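Local coordinates for protein dual function macrocyclase-peptidase POPB (Galerina marginata, PDB 5N4B) that cleaves peptide bonds after prolyl residues and macrocyclises a 25-residue intermediate on the way to the amanitin toxins, at residues V131-P135 / N136-A140. The protein carries 1 engineered substitution. Residues are numbered along the deposited sequence; the frame is centred on the assembly and turned at random.
Sequences VFFDP and NVLAA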
loop_
_atom_site.group_PDB
_atom_site.type_symbol
_atom_site.label_atom_id
_atom_site.label_comp_id
_atom_site.label_asym_id
_atom_site.label_seq_id
_atom_site.Cartn_x
_atom_site.Cartn_y
_atom_site.Cartn_z
ATOM N N VAL A 131 15.037 21.559 -10.958
ATOM C CA VAL A 131 15.189 20.516 -9.954
ATOM C C VAL A 131 15.427 21.156 -8.607
ATOM O O VAL A 131 16.301 22.018 -8.454
ATOM C CB VAL A 131 16.340 19.566 -10.331
ATOM C CG1 VAL A 131 16.654 18.599 -9.205
ATOM C CG2 VAL A 131 16.056 18.843 -11.642
ATOM N N PHE A 132 14.697 20.685 -7.595
ATOM C CA PHE A 132 14.985 20.958 -6.197
ATOM C C PHE A 132 15.619 19.757 -5.510
ATOM O O PHE A 132 16.643 19.897 -4.826
ATOM C CB PHE A 132 13.742 21.451 -5.396
ATOM C CG PHE A 132 13.940 21.389 -3.945
ATOM C CD1 PHE A 132 14.963 22.093 -3.357
ATOM C CD2 PHE A 132 13.204 20.543 -3.129
ATOM C CE1 PHE A 132 15.233 21.958 -2.040
ATOM C CE2 PHE A 132 13.464 20.416 -1.829
ATOM C CZ PHE A 132 14.456 21.119 -1.245
ATOM N N PHE A 133 15.065 18.564 -5.690
ATOM C CA PHE A 133 15.567 17.409 -4.954
ATOM C C PHE A 133 15.434 16.186 -5.830
ATOM O O PHE A 133 14.308 15.736 -6.127
ATOM C CB PHE A 133 14.823 17.219 -3.620
ATOM C CG PHE A 133 15.371 16.119 -2.772
ATOM C CD1 PHE A 133 16.458 16.364 -1.948
ATOM C CD2 PHE A 133 14.852 14.850 -2.805
ATOM C CE1 PHE A 133 17.006 15.380 -1.145
ATOM C CE2 PHE A 133 15.439 13.852 -1.970
ATOM C CZ PHE A 133 16.523 14.158 -1.188
ATOM N N ASP A 134 16.574 15.651 -6.256
ATOM C CA ASP A 134 16.636 14.466 -7.118
ATOM C C ASP A 134 17.068 13.273 -6.272
ATOM O O ASP A 134 18.266 13.119 -5.982
ATOM C CB ASP A 134 17.603 14.687 -8.278
ATOM C CG ASP A 134 17.657 13.517 -9.228
ATOM O OD1 ASP A 134 17.088 12.465 -8.881
ATOM O OD2 ASP A 134 18.269 13.653 -10.315
ATOM N N PRO A 135 16.155 12.420 -5.822
ATOM C CA PRO A 135 16.584 11.329 -4.940
ATOM C C PRO A 135 17.506 10.348 -5.628
ATOM O O PRO A 135 18.178 9.553 -4.939
ATOM C CB PRO A 135 15.267 10.673 -4.522
ATOM C CG PRO A 135 14.210 11.330 -5.147
ATOM C CD PRO A 135 14.716 12.394 -6.081
ATOM N N ASN A 136 17.565 10.341 -6.960
ATOM C CA ASN A 136 18.434 9.400 -7.620
ATOM C C ASN A 136 19.891 9.703 -7.324
ATOM O O ASN A 136 20.738 8.842 -7.592
ATOM C CB ASN A 136 18.180 9.418 -9.130
ATOM C CG ASN A 136 16.751 9.062 -9.493
ATOM O OD1 ASN A 136 16.362 7.890 -9.476
ATOM N ND2 ASN A 136 15.967 10.048 -9.836
ATOM N N VAL A 137 20.231 10.902 -6.873
ATOM C CA VAL A 137 21.634 11.174 -6.577
ATOM C C VAL A 137 22.001 10.952 -5.117
ATOM O O VAL A 137 23.128 11.247 -4.714
ATOM C CB VAL A 137 22.069 12.555 -7.066
ATOM C CG1 VAL A 137 21.749 12.731 -8.534
ATOM C CG2 VAL A 137 21.450 13.619 -6.281
ATOM N N LEU A 138 21.065 10.434 -4.313
ATOM C CA LEU A 138 21.407 10.135 -2.921
ATOM C C LEU A 138 22.575 9.147 -2.843
ATOM O O LEU A 138 23.383 9.218 -1.922
ATOM C CB LEU A 138 20.166 9.624 -2.176
ATOM C CG LEU A 138 19.168 10.724 -1.817
ATOM C CD1 LEU A 138 17.858 10.062 -1.466
ATOM C CD2 LEU A 138 19.660 11.624 -0.708
ATOM N N ALA A 139 22.636 8.206 -3.770
ATOM C CA ALA A 139 23.802 7.343 -3.970
ATOM C C ALA A 139 24.027 7.173 -5.467
ATOM O O ALA A 139 23.097 6.825 -6.199
ATOM C CB ALA A 139 23.623 5.976 -3.276
ATOM N N ALA A 140 25.287 7.322 -5.890
ATOM C CA ALA A 140 25.653 7.152 -7.295
ATOM C C ALA A 140 25.275 5.781 -7.834
ATOM O O ALA A 140 24.996 5.647 -9.034
ATOM C CB ALA A 140 27.154 7.357 -7.477
#
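L138 reaches back over the turn onto P135 and F133. Its CB lies 3.4 Å from O of P135, and CG stays beside that same oxygen. At the tip the two methyls part: CD1 stays near the P135 carbonyl oxygen and reaches CB of P135 at 4.1 Å, whereas CD2 approaches CZ of F133 at 4.1 Å, the two side chains crossing at about a right angle. Between these residues the backbone makes two successive 3-10 turns, with V137 N bonded to O of D134 (3.1 Å) and L138 N to O of P135 (3.1 Å).

The turns begin at an Asx turn. A chi1 of -177° sets the D134 carboxylate beside its own carbonyl carbon, facing on along the chain, and OD1 takes two N-H groups from N136. The backbone N of N136 meets OD1 from above the carboxylate plane at 2.9 Å, while ND2 of N136 reaches the syn lone pair of OD1 at 2.8 Å, the carboxylate and amide planes standing 81° apart. ND2 also donates to the carbonyl of Q107, so the amide ties the turn to the loop before strand 109-113. The segment links two blades of the seven-bladed beta-propeller: strand 129-133, which ends in a classic beta bulge where F132 and F133 both face L110, is the last of its four-stranded sheet, and strand 144-151 opens the next. F133 also meets the rings of F158 and Y160 in that following blade. CG2 of V137 lies 3.2 Å from the backbone O of D134, CG1 passes near OD2, and the valine continues onto V186 of helix 183-188.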